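Local coordinates for protein 3-hydroxyisobutyryl-CoA hydrolase (Mycobacterium thermoresistibile, PDB 4HDT) that probably hydrolyses 3-hydroxyisobutyryl-CoA to 3-hydroxyisobutyrate and free coenzyme A, and is a zinc-binding member of the crotonase-like family, at residues I76-K81 with L305-R310; W91-Y95 with F147-V151; A169-A173 with L260-R264; L289-R294 with P344-F348; Y293-S299 with A337-V342. All blocks are in the same frame, centred on the assembly; numbering follows the deposited sequence.

Interaction 1. Residues I76-K81 with L305-R310; sequences IYHSAK and LVEGIR. With ZN (zinc ion), chain E.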
# COMPACT_ATOMS: atom_id res chain seq x y z
N ILE A 76 13.77 2.04 8.52
CA ILE A 76 12.81 2.83 9.30
C ILE A 76 13.08 2.58 10.77
O ILE A 76 13.07 3.49 11.59
CB ILE A 76 11.35 2.48 8.93
CG1 ILE A 76 11.08 2.82 7.46
CG2 ILE A 76 10.38 3.18 9.87
CD1 ILE A 76 11.11 4.30 7.16
N TYR A 77 13.37 1.33 11.10
CA TYR A 77 13.65 0.93 12.47
C TYR A 77 14.88 1.66 12.98
O TYR A 77 14.83 2.31 14.04
CB TYR A 77 13.81 -0.59 12.52
CG TYR A 77 14.25 -1.22 13.84
CD1 TYR A 77 13.43 -1.19 14.96
CD2 TYR A 77 15.44 -1.93 13.91
CE1 TYR A 77 13.80 -1.79 16.14
CE2 TYR A 77 15.84 -2.52 15.09
CZ TYR A 77 15.01 -2.46 16.20
OH TYR A 77 15.41 -3.07 17.36
N HIS A 78 15.97 1.62 12.23
CA HIS A 78 17.17 2.34 12.68
C HIS A 78 16.93 3.84 12.82
O HIS A 78 17.47 4.48 13.74
CB HIS A 78 18.35 2.04 11.76
CG HIS A 78 18.79 0.61 11.83
ND1 HIS A 78 19.72 0.08 10.96
CD2 HIS A 78 18.40 -0.41 12.63
CE1 HIS A 78 19.90 -1.20 11.24
NE2 HIS A 78 19.10 -1.52 12.24
N SER A 79 16.12 4.42 11.93
CA SER A 79 15.84 5.85 12.03
C SER A 79 14.97 6.22 13.24
O SER A 79 15.21 7.22 13.92
CB SER A 79 15.17 6.35 10.73
OG SER A 79 14.99 7.74 10.75
N ALA A 80 13.96 5.41 13.50
CA ALA A 80 13.06 5.63 14.64
C ALA A 80 13.80 5.54 15.96
O ALA A 80 13.46 6.26 16.89
CB ALA A 80 11.90 4.63 14.62
N LYS A 81 14.81 4.69 16.02
CA LYS A 81 15.66 4.61 17.24
C LYS A 81 16.59 5.82 17.39
O LYS A 81 16.98 6.19 18.51
CB LYS A 81 16.39 3.25 17.30
CG LYS A 81 15.44 2.06 17.46
CD LYS A 81 16.14 0.78 17.92
CE LYS A 81 17.02 0.15 16.84
NZ LYS A 81 17.87 -0.97 17.36
N LEU A 305 5.80 1.34 17.10
CA LEU A 305 6.50 1.22 15.83
C LEU A 305 7.82 0.45 16.01
O LEU A 305 8.11 -0.49 15.28
CB LEU A 305 6.74 2.58 15.19
CG LEU A 305 7.42 2.49 13.82
CD1 LEU A 305 6.59 1.74 12.80
CD2 LEU A 305 7.81 3.87 13.34
N VAL A 306 8.59 0.82 17.02
CA VAL A 306 9.88 0.16 17.27
C VAL A 306 9.69 -1.30 17.70
O VAL A 306 10.34 -2.21 17.18
CB VAL A 306 10.69 0.99 18.30
CG1 VAL A 306 11.91 0.24 18.79
CG2 VAL A 306 11.05 2.33 17.68
N GLU A 307 8.77 -1.51 18.63
CA GLU A 307 8.46 -2.83 19.15
C GLU A 307 7.94 -3.72 18.02
O GLU A 307 8.32 -4.90 17.91
CB GLU A 307 7.46 -2.71 20.30
CG GLU A 307 6.95 -4.04 20.85
CD GLU A 307 7.99 -4.93 21.47
OE1 GLU A 307 9.17 -4.58 21.58
OE2 GLU A 307 7.63 -6.03 21.91
N GLY A 308 7.02 -3.16 17.21
CA GLY A 308 6.44 -3.91 16.09
C GLY A 308 7.46 -4.36 15.07
O GLY A 308 7.52 -5.54 14.69
N ILE A 309 8.32 -3.46 14.64
CA ILE A 309 9.31 -3.83 13.67
C ILE A 309 10.33 -4.76 14.31
O ILE A 309 10.78 -5.71 13.68
CB ILE A 309 10.01 -2.61 13.09
CG1 ILE A 309 9.04 -1.73 12.27
CG2 ILE A 309 11.23 -3.02 12.26
CD1 ILE A 309 9.62 -0.40 11.87
N ARG A 310 10.74 -4.50 15.55
CA ARG A 310 11.67 -5.39 16.28
C ARG A 310 11.18 -6.83 16.28
O ARG A 310 11.94 -7.77 16.00
CB ARG A 310 11.85 -4.93 17.74
CG ARG A 310 12.87 -5.74 18.54
CD ARG A 310 12.56 -5.73 20.04
NE ARG A 310 11.28 -6.36 20.36
CZ ARG A 310 11.03 -7.66 20.20
NH1 ARG A 310 11.97 -8.45 19.71
NH2 ARG A 310 9.84 -8.16 20.52
ZN ZN E . 20.83 0.81 9.38
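Tyr77 overlaps Ile309 with the root of its side chain, CB lying 3.6 Å from Ile309 CG2, and its ring then runs on toward Val306. In this crotonase-like chain the contact is a helix-helix packing: the segment axes of helices 73-81 and 303-313 approach to 9.7 Å, and their N-to-C directions differ by 147°, so the two run roughly antiparallel. Tyr77 has CG anti to the backbone N (chi1 174°), which carries the ring past Ile309 in the direction opposite to that side chain. Farther out, the ring crosses Val306 at about a right angle, with CE1 3.8 Å from Val306 CG1. The other Val306 branch turns to the next helical turn, where CG2 meets Ala80 CB at 3.9 Å. Lys81 closes over the outer side: its chain bends at chi3 (-72°), which sets CE over one face of the Tyr77 ring and leaves NZ in a weak hydrogen bond to Tyr77 OH. On the inner side Ile76 CG2 touches Ile309 CD1 at 4.2 Å, and Leu305 continues the apolar layer onto Phe147. Ile76 also packs on Trp91 of helix 85-103, so helix 73-81 is held from two directions. His78, which takes no part in the contact between the two segments, binds a zinc ion through ND1 at 2.1 Å.

Interaction 2. Residues W91-Y95 with F147-V151; sequences WFDEY and FIPDV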
# COMPACT_ATOMS: atom_id res chain seq x y z
N TRP A 91 9.88 9.25 3.56
CA TRP A 91 8.42 9.37 3.37
C TRP A 91 8.09 10.62 2.56
O TRP A 91 7.17 10.60 1.74
CB TRP A 91 7.72 9.40 4.71
CG TRP A 91 7.69 8.12 5.44
CD1 TRP A 91 7.59 6.89 4.89
CD2 TRP A 91 7.73 7.93 6.84
NE1 TRP A 91 7.58 5.93 5.86
CE2 TRP A 91 7.66 6.54 7.08
CE3 TRP A 91 7.82 8.79 7.93
CZ2 TRP A 91 7.66 5.99 8.40
CZ3 TRP A 91 7.81 8.25 9.23
CH2 TRP A 91 7.75 6.88 9.45
N PHE A 92 8.79 11.72 2.81
CA PHE A 92 8.58 12.94 2.04
C PHE A 92 8.74 12.66 0.53
O PHE A 92 7.86 12.98 -0.27
CB PHE A 92 9.55 14.03 2.53
CG PHE A 92 9.23 15.42 2.10
CD1 PHE A 92 9.74 15.93 0.93
CD2 PHE A 92 8.46 16.23 2.89
CE1 PHE A 92 9.45 17.23 0.53
CE2 PHE A 92 8.15 17.52 2.51
CZ PHE A 92 8.64 18.02 1.32
N ASP A 93 9.84 12.06 0.13
CA ASP A 93 10.11 11.73 -1.26
C ASP A 93 9.18 10.62 -1.78
O ASP A 93 8.72 10.67 -2.92
CB ASP A 93 11.58 11.32 -1.43
CG ASP A 93 12.54 12.49 -1.30
OD1 ASP A 93 12.15 13.69 -1.55
OD2 ASP A 93 13.74 12.26 -0.96
N GLU A 94 8.89 9.63 -0.94
CA GLU A 94 8.05 8.53 -1.37
C GLU A 94 6.62 8.99 -1.63
O GLU A 94 6.04 8.62 -2.65
CB GLU A 94 8.03 7.42 -0.33
CG GLU A 94 7.24 6.18 -0.75
CD GLU A 94 7.17 5.15 0.34
OE1 GLU A 94 7.04 5.57 1.51
OE2 GLU A 94 7.23 3.93 0.07
N TYR A 95 6.09 9.80 -0.74
CA TYR A 95 4.70 10.23 -0.88
C TYR A 95 4.58 11.20 -2.06
O TYR A 95 3.59 11.19 -2.78
CB TYR A 95 4.09 10.82 0.38
CG TYR A 95 4.04 9.89 1.61
CD1 TYR A 95 4.47 8.57 1.56
CD2 TYR A 95 3.62 10.38 2.81
CE1 TYR A 95 4.48 7.76 2.69
CE2 TYR A 95 3.60 9.58 3.95
CZ TYR A 95 4.06 8.30 3.90
OH TYR A 95 4.07 7.59 5.09
N PHE A 147 2.27 0.36 12.89
CA PHE A 147 2.27 1.46 11.90
C PHE A 147 0.87 1.55 11.31
O PHE A 147 -0.04 0.73 11.66
CB PHE A 147 3.39 1.20 10.86
CG PHE A 147 3.73 2.35 9.96
CD1 PHE A 147 4.15 3.57 10.44
CD2 PHE A 147 3.76 2.16 8.58
CE1 PHE A 147 4.54 4.58 9.57
CE2 PHE A 147 4.17 3.15 7.70
CZ PHE A 147 4.49 4.39 8.18
N ILE A 148 0.65 2.54 10.46
CA ILE A 148 -0.65 2.83 9.86
C ILE A 148 -0.46 2.83 8.35
O ILE A 148 0.53 3.40 7.87
CB ILE A 148 -1.21 4.17 10.38
CG1 ILE A 148 -1.43 4.15 11.92
CG2 ILE A 148 -2.49 4.55 9.66
CD1 ILE A 148 -0.24 4.50 12.77
N PRO A 149 -1.40 2.25 7.58
CA PRO A 149 -1.27 2.25 6.12
C PRO A 149 -0.98 3.64 5.58
O PRO A 149 -1.70 4.61 5.91
CB PRO A 149 -2.63 1.73 5.62
CG PRO A 149 -3.08 0.83 6.75
CD PRO A 149 -2.58 1.46 8.02
N ASP A 150 0.05 3.73 4.79
CA ASP A 150 0.49 4.99 4.18
C ASP A 150 0.56 4.84 2.68
O ASP A 150 -0.19 4.13 2.11
CB ASP A 150 1.82 5.43 4.83
CG ASP A 150 3.00 4.50 4.55
OD1 ASP A 150 2.77 3.29 4.20
OD2 ASP A 150 4.18 5.01 4.70
N VAL A 151 1.45 5.58 2.05
CA VAL A 151 1.67 5.60 0.61
C VAL A 151 0.38 5.76 -0.23
O VAL A 151 0.30 5.29 -1.34
CB VAL A 151 2.58 4.43 0.14
CG1 VAL A 151 3.96 4.52 0.83
CG2 VAL A 151 1.97 3.07 0.39
O HOH W 1 6.34 4.12 3.58
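Helix 85-103 comes closest to loop 147-151 where the CA atoms of Tyr95 and Val151 are 5.7 Å apart, and Val151, with a left-handed backbone (phi 49°), lies where the loop turns toward helix 153-158. Tyr95 donates its hydroxyl proton to Asp150, OH to OD2 2.6 Å, on the anti lone pair of that oxygen. OD2 lies near the plane of the tyrosine ring, at its edge, while the carboxylate stands almost perpendicular to the ring. Asp150 CG sits between its backbone N and carbonyl carbon (chi1 66°), a placement that brings OD2 toward the helix. A water reaches the same atom from another direction, 2.6 Å from OD2, and gives its second proton to Glu94 OE1. Glu94 is extended, and its carboxylate faces a methyl of Val151: CG1 lies 3.3 Å from Glu94 CD and almost equally far from both oxygens, which is tight packing over a flat face. Next to these polar groups, Trp91 and Phe147 come from opposite directions. Their planes are only 16° apart, but the centroids are 5.5 Å apart, so the rings barely overlap; Trp91 CZ2 lies 3.6 Å from both CZ and CE1 of Phe147. Tyr95 OH also hydrogen-bonds to Ser296 OG, making Ser296 a second-shell partner. The chemistry implies a well-anchored oxygen: two donors, Tyr95 OH and the water, hold OD2 in place, and the water gives one proton to each of two buried acids.

Interaction 3. Residues A169-A173 with L260-R264; sequences ALTGA and LIATR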
# COMPACT_ATOMS: atom_id res chain seq x y z
N ALA A 169 -7.66 -3.03 6.22
CA ALA A 169 -6.75 -2.15 7.01
C ALA A 169 -6.57 -2.64 8.45
O ALA A 169 -5.47 -2.54 9.02
CB ALA A 169 -7.31 -0.75 7.02
N LEU A 170 -7.64 -3.17 9.07
CA LEU A 170 -7.57 -3.57 10.48
C LEU A 170 -7.03 -4.96 10.64
O LEU A 170 -6.25 -5.23 11.57
CB LEU A 170 -8.95 -3.41 11.12
CG LEU A 170 -9.47 -1.98 11.17
CD1 LEU A 170 -10.83 -1.95 11.86
CD2 LEU A 170 -8.53 -0.98 11.83
N THR A 171 -7.41 -5.88 9.74
CA THR A 171 -6.82 -7.22 9.77
C THR A 171 -5.37 -7.17 9.32
O THR A 171 -4.55 -7.91 9.83
CB THR A 171 -7.54 -8.27 8.90
OG1 THR A 171 -7.48 -7.92 7.50
CG2 THR A 171 -9.04 -8.45 9.37
N GLY A 172 -5.09 -6.32 8.34
CA GLY A 172 -3.80 -6.34 7.64
C GLY A 172 -3.54 -7.60 6.83
O GLY A 172 -2.36 -7.88 6.47
N ALA A 173 -4.60 -8.36 6.56
CA ALA A 173 -4.50 -9.64 5.87
C ALA A 173 -4.35 -9.47 4.36
O ALA A 173 -4.90 -8.54 3.76
CB ALA A 173 -5.73 -10.49 6.16
N LEU A 260 -7.41 -12.13 14.25
CA LEU A 260 -6.24 -11.48 13.60
C LEU A 260 -6.09 -10.03 14.09
O LEU A 260 -4.99 -9.60 14.46
CB LEU A 260 -6.25 -11.61 12.08
CG LEU A 260 -5.03 -11.17 11.29
CD1 LEU A 260 -3.79 -11.84 11.84
CD2 LEU A 260 -5.15 -11.43 9.79
N ILE A 261 -7.20 -9.31 14.15
CA ILE A 261 -7.22 -7.95 14.63
C ILE A 261 -6.67 -7.87 16.04
O ILE A 261 -5.93 -6.94 16.40
CB ILE A 261 -8.66 -7.34 14.57
CG1 ILE A 261 -9.07 -7.19 13.11
CG2 ILE A 261 -8.74 -6.00 15.29
CD1 ILE A 261 -10.53 -6.89 12.94
N ALA A 262 -7.04 -8.85 16.86
CA ALA A 262 -6.71 -8.85 18.24
C ALA A 262 -5.22 -9.04 18.46
O ALA A 262 -4.76 -8.78 19.55
CB ALA A 262 -7.52 -9.92 18.95
N THR A 263 -4.48 -9.47 17.44
CA THR A 263 -3.01 -9.52 17.54
C THR A 263 -2.30 -8.21 17.18
O THR A 263 -1.08 -8.12 17.36
CB THR A 263 -2.39 -10.59 16.61
OG1 THR A 263 -2.51 -10.22 15.22
CG2 THR A 263 -2.98 -12.01 16.91
N ARG A 264 -3.04 -7.22 16.69
CA ARG A 264 -2.42 -6.02 16.13
C ARG A 264 -2.28 -4.96 17.19
O ARG A 264 -2.86 -5.05 18.28
CB ARG A 264 -3.25 -5.50 14.94
CG ARG A 264 -3.56 -6.46 13.84
CD ARG A 264 -2.34 -7.18 13.35
NE ARG A 264 -2.58 -7.85 12.09
CZ ARG A 264 -1.68 -8.60 11.46
NH1 ARG A 264 -0.50 -8.88 12.01
NH2 ARG A 264 -1.95 -9.11 10.28
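Arg264 turns the edge of its guanidinium group to the carbonyl oxygen of Thr171, and the rest of the contact is arranged about that grip. It joins the C-terminal ends of helices 164-171 and 252-261, two helices of this crotonase-like chain. NE and NH2 both bond to Thr171 O, at 3.0 Å and 2.9 Å. The oxygen is nearly in the guanidinium plane for both, yet NH2 arrives in the carbonyl plane whereas NE stands 42° above it. A bend at chi2 (-50°) folds the arginine chain back toward this helix end, and Leu260 CD1 covers one guanidinium face. The other Leu260 methyl, CD2, rests 3.8 Å from Ala173 CB. Thr171 CG2 lies 3.9 Å from Ile261 CG1, and Tyr234 packs against both residues. Gly172, the first residue after the helix to leave helical angles, has positive phi (65°), so the chain breaks away just beyond the gripped carbonyl. The type I turn from Ile261 to Arg264 supplies the arginine. On the threonine's polar side OG1 is bonded to His167 O and closes an ST turn, accepting from Ala173 N at 3.1 Å.

Interaction 4. Residues L289-R294 with P344-F348; sequences LRQEYR and PELTF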
# COMPACT_ATOMS: atom_id res chain seq x y z
N LEU A 289 -2.33 12.19 1.43
CA LEU A 289 -0.91 11.94 1.76
C LEU A 289 -0.42 12.91 2.83
O LEU A 289 0.44 12.57 3.60
CB LEU A 289 -0.04 12.05 0.50
CG LEU A 289 -0.25 10.87 -0.47
CD1 LEU A 289 0.24 11.19 -1.89
CD2 LEU A 289 0.45 9.65 0.05
N ARG A 290 -0.91 14.15 2.83
CA ARG A 290 -0.49 15.10 3.88
C ARG A 290 -0.90 14.60 5.27
O ARG A 290 -0.15 14.76 6.22
CB ARG A 290 -1.15 16.47 3.70
CG ARG A 290 -0.70 17.26 2.52
CD ARG A 290 -1.48 18.59 2.55
NE ARG A 290 -2.04 18.93 1.25
CZ ARG A 290 -1.39 19.63 0.32
NH1 ARG A 290 -0.14 20.09 0.53
NH2 ARG A 290 -1.97 19.84 -0.83
N GLN A 291 -2.09 14.01 5.37
CA GLN A 291 -2.57 13.44 6.60
C GLN A 291 -1.73 12.23 6.97
O GLN A 291 -1.29 12.08 8.11
CB GLN A 291 -4.04 13.04 6.47
CG GLN A 291 -4.66 12.39 7.70
CD GLN A 291 -6.17 12.33 7.53
OE1 GLN A 291 -6.87 13.31 7.85
NE2 GLN A 291 -6.66 11.25 7.00
N GLU A 292 -1.48 11.37 5.99
CA GLU A 292 -0.69 10.19 6.24
C GLU A 292 0.71 10.56 6.72
O GLU A 292 1.32 9.89 7.56
CB GLU A 292 -0.58 9.34 4.97
CG GLU A 292 -1.85 8.57 4.59
CD GLU A 292 -1.74 7.80 3.28
OE1 GLU A 292 -0.65 7.73 2.71
OE2 GLU A 292 -2.78 7.25 2.82
N TYR A 293 1.25 11.65 6.21
CA TYR A 293 2.61 12.05 6.61
C TYR A 293 2.62 12.48 8.09
O TYR A 293 3.54 12.12 8.81
CB TYR A 293 3.09 13.20 5.71
CG TYR A 293 4.49 13.67 5.98
CD1 TYR A 293 5.59 12.88 5.59
CD2 TYR A 293 4.72 14.89 6.60
CE1 TYR A 293 6.88 13.29 5.83
CE2 TYR A 293 6.00 15.29 6.85
CZ TYR A 293 7.08 14.52 6.47
OH TYR A 293 8.35 15.01 6.77
N ARG A 294 1.61 13.23 8.52
CA ARG A 294 1.49 13.58 9.96
C ARG A 294 1.45 12.31 10.81
O ARG A 294 2.13 12.19 11.82
CB ARG A 294 0.24 14.41 10.25
CG ARG A 294 0.27 15.79 9.60
CD ARG A 294 -1.06 16.51 9.80
NE ARG A 294 -0.97 17.94 9.57
CZ ARG A 294 -1.98 18.81 9.78
NH1 ARG A 294 -3.18 18.37 10.18
NH2 ARG A 294 -1.80 20.11 9.57
N PRO A 344 8.30 20.84 8.46
CA PRO A 344 7.37 21.25 7.44
C PRO A 344 6.31 20.18 7.22
O PRO A 344 6.55 19.00 7.44
CB PRO A 344 8.25 21.36 6.19
CG PRO A 344 9.28 20.32 6.39
CD PRO A 344 9.60 20.43 7.88
N GLU A 345 5.14 20.63 6.78
CA GLU A 345 4.13 19.73 6.27
C GLU A 345 4.62 19.15 4.94
O GLU A 345 5.53 19.70 4.28
CB GLU A 345 2.82 20.47 6.06
CG GLU A 345 2.24 21.13 7.30
CD GLU A 345 1.45 20.22 8.22
OE1 GLU A 345 1.29 19.02 7.96
OE2 GLU A 345 0.95 20.71 9.25
N LEU A 346 4.00 18.06 4.50
CA LEU A 346 4.32 17.47 3.20
C LEU A 346 3.80 18.47 2.14
O LEU A 346 2.66 18.95 2.24
CB LEU A 346 3.64 16.10 3.06
CG LEU A 346 3.76 15.42 1.70
CD1 LEU A 346 5.20 15.04 1.45
CD2 LEU A 346 2.90 14.20 1.57
N THR A 347 4.67 18.81 1.20
CA THR A 347 4.31 19.69 0.07
C THR A 347 4.71 19.03 -1.26
O THR A 347 5.54 18.12 -1.30
CB THR A 347 4.99 21.07 0.19
OG1 THR A 347 6.41 20.90 0.30
CG2 THR A 347 4.47 21.75 1.42
N PHE A 348 4.06 19.48 -2.34
CA PHE A 348 4.17 18.82 -3.65
C PHE A 348 4.66 19.71 -4.77
O PHE A 348 4.48 19.41 -5.95
CB PHE A 348 2.82 18.24 -4.03
CG PHE A 348 2.33 17.24 -3.04
CD1 PHE A 348 1.59 17.66 -1.95
CD2 PHE A 348 2.59 15.90 -3.21
CE1 PHE A 348 1.14 16.75 -1.01
CE2 PHE A 348 2.14 15.00 -2.28
CZ PHE A 348 1.41 15.41 -1.18
O HOH W 2 1.90 16.90 6.23
O HOH W 3 8.35 17.25 8.70
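Leu346 packs against Leu289 and Tyr293, and this apolar patch is the tight half of the contact. Its CD2 lies 3.8 Å from Leu289 CB. A chi1 of -177° sends the Tyr293 ring toward the loop, where its CD2 meets Leu346 CB at 3.9 Å. Phe348 adds an edge, CZ at 4.0 Å from Leu289 CB.

The outer half is polar and hydrated. Arg294 takes Glu345 side-on, NE to OE1 at 3.0 Å and NH2 to OE2 at 2.8 Å, a two-pronged salt bridge in which the guanidinium and carboxylate planes are 46° apart. One water donates to Glu345 OE1 and Arg290 O and accepts from Leu346 N; another joins Tyr293 OH to Pro344 O. Arg290 is held more loosely: its NH1 makes only a weak bond to Leu346 O, its NE pairs with Asp287, and Phe348 meets one guanidinium face with its ring edge, the planes 87° apart.

Helix 285-299 packs directly on helix 85-103 through Leu289, which touches Tyr95 and Ala99. The irregular 344-348 run lies on helix 85-103 as well: Leu346 touches Phe92, Phe348 reaches Ala99, and Thr347 O accepts from Arg96.

Interaction 5. Residues Y293-S299 with A337-V342; sequences YRVSCAS and AYFAPV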
# COMPACT_ATOMS: atom_id res chain seq x y z
N TYR A 293 1.25 11.65 6.21
CA TYR A 293 2.61 12.05 6.61
C TYR A 293 2.62 12.48 8.09
O TYR A 293 3.54 12.12 8.81
CB TYR A 293 3.09 13.20 5.71
CG TYR A 293 4.49 13.67 5.98
CD1 TYR A 293 5.59 12.88 5.59
CD2 TYR A 293 4.72 14.89 6.60
CE1 TYR A 293 6.88 13.29 5.83
CE2 TYR A 293 6.00 15.29 6.85
CZ TYR A 293 7.08 14.52 6.47
OH TYR A 293 8.35 15.01 6.77
N ARG A 294 1.61 13.23 8.52
CA ARG A 294 1.49 13.58 9.96
C ARG A 294 1.45 12.31 10.81
O ARG A 294 2.13 12.19 11.82
CB ARG A 294 0.24 14.41 10.25
CG ARG A 294 0.27 15.79 9.60
CD ARG A 294 -1.06 16.51 9.80
NE ARG A 294 -0.97 17.94 9.57
CZ ARG A 294 -1.98 18.81 9.78
NH1 ARG A 294 -3.18 18.37 10.18
NH2 ARG A 294 -1.80 20.11 9.57
N VAL A 295 0.65 11.34 10.37
CA VAL A 295 0.49 10.08 11.10
C VAL A 295 1.81 9.30 11.16
O VAL A 295 2.20 8.83 12.25
CB VAL A 295 -0.65 9.24 10.51
CG1 VAL A 295 -0.73 7.83 11.06
CG2 VAL A 295 -2.01 9.96 10.71
N SER A 296 2.49 9.18 10.03
CA SER A 296 3.78 8.47 9.99
C SER A 296 4.82 9.15 10.89
O SER A 296 5.50 8.50 11.64
CB SER A 296 4.30 8.32 8.56
OG SER A 296 3.38 7.57 7.76
N CYS A 297 4.91 10.48 10.79
CA CYS A 297 5.81 11.25 11.63
C CYS A 297 5.52 11.02 13.11
O CYS A 297 6.46 10.85 13.91
CB CYS A 297 5.68 12.72 11.31
SG CYS A 297 6.52 13.22 9.78
N ALA A 298 4.25 11.04 13.48
CA ALA A 298 3.86 10.78 14.88
C ALA A 298 4.27 9.36 15.31
O ALA A 298 4.79 9.17 16.44
CB ALA A 298 2.36 11.01 15.06
N SER A 299 4.08 8.39 14.42
CA SER A 299 4.41 7.00 14.73
C SER A 299 5.92 6.83 15.04
O SER A 299 6.31 5.95 15.81
CB SER A 299 4.01 6.07 13.60
OG SER A 299 5.01 6.10 12.61
N ALA A 337 -3.39 12.66 18.83
CA ALA A 337 -1.95 13.04 18.76
C ALA A 337 -1.28 12.67 17.44
O ALA A 337 -0.35 13.33 17.02
CB ALA A 337 -1.20 12.41 19.92
N TYR A 338 -1.76 11.63 16.76
CA TYR A 338 -1.16 11.21 15.50
C TYR A 338 -1.48 12.14 14.34
O TYR A 338 -0.82 12.10 13.31
CB TYR A 338 -1.56 9.80 15.14
CG TYR A 338 -0.81 8.71 15.89
CD1 TYR A 338 -1.09 8.45 17.23
CD2 TYR A 338 0.08 7.90 15.23
CE1 TYR A 338 -0.42 7.43 17.91
CE2 TYR A 338 0.73 6.86 15.87
CZ TYR A 338 0.48 6.62 17.21
OH TYR A 338 1.12 5.57 17.83
N PHE A 339 -2.47 13.02 14.52
CA PHE A 339 -2.93 13.91 13.46
C PHE A 339 -2.45 15.33 13.67
O PHE A 339 -2.86 16.21 12.93
CB PHE A 339 -4.47 13.83 13.38
CG PHE A 339 -4.96 12.48 12.99
CD1 PHE A 339 -5.06 12.14 11.66
CD2 PHE A 339 -5.31 11.53 13.94
CE1 PHE A 339 -5.46 10.86 11.28
CE2 PHE A 339 -5.73 10.27 13.57
CZ PHE A 339 -5.80 9.93 12.25
N ALA A 340 -1.53 15.52 14.61
CA ALA A 340 -0.98 16.85 14.88
C ALA A 340 -0.21 17.39 13.68
O ALA A 340 0.45 16.63 12.92
CB ALA A 340 -0.11 16.82 16.11
N PRO A 341 -0.30 18.72 13.48
CA PRO A 341 0.54 19.39 12.49
C PRO A 341 2.00 19.12 12.69
O PRO A 341 2.45 18.97 13.83
CB PRO A 341 0.32 20.88 12.79
CG PRO A 341 -1.02 20.96 13.41
CD PRO A 341 -1.27 19.64 14.10
N VAL A 342 2.74 19.12 11.60
CA VAL A 342 4.19 18.97 11.64
C VAL A 342 4.80 20.09 10.80
O VAL A 342 4.10 20.74 10.04
CB VAL A 342 4.61 17.58 11.13
CG1 VAL A 342 4.02 16.50 12.03
CG2 VAL A 342 4.26 17.39 9.66
O HOH W 4 1.73 14.32 13.75
O HOH W 5 -4.07 15.68 10.06
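Ala337 begins the contact lightly, its O 4.1 Å from Ala298 CB, in the run that follows helix 332-336 and wraps across helix 285-299 of this crotonase-like protein. Tyr338 follows and packs closely: its CA is 3.6 Å from Ala298 CB, and its ring lies along the last helical turn, with CE2 near Ser299 CA and the backbone O of Val295 at the ring edge. Its carbonyl oxygen receives a CA-H contact from Val295, CA to O 3.3 Å with 139° at the hydrogen. Phe339 points its CB away from the helix, yet the Phe339 and Val295 side chains run side by side in the same direction, which puts Val295 CG2 over the ring face, 4.1 Å from the centroid and 29° off the normal, a CH-pi contact; Arg278 of helix 266-279 makes a cation-pi contact with the same ring. Ala340 contributes its backbone, O lying 3.4 Å from Arg294 CG. Pro341 then covers one face of the Arg294 guanidinium with its CA, 3.6 Å from NE. Arg294 is extended from CG to NE, which lays the group along this run; NE and NH2 are taken up by the salt bridge to Glu345, while NH1 donates to a water that in turn donates to Phe339 O. Val342 closes the walk with both methyls, CG1 4.2 Å from Cys297 CB and CG2 3.9 Å from Tyr293 CE2.

In the fold
From the N terminus, helix 73-81 opens interaction 1, which closes only at helix 303-313, 224 residues later. Within that span interaction 2 ties helix 85-103 to loop 147-151, and interaction 3 then joins the ends of helices 164-171 and 252-261; these two follow in series. Helix 285-299 starts interactions 4 and 5 before interaction 1 has closed, and both finish after it, so each crosses it along the chain. Interaction 5 closes first, within the loop of interaction 4, and they share Tyr293 and Arg294. Interaction 2 touches interactions 1, 4 and 5 in space, while interaction 3 stands apart from all four.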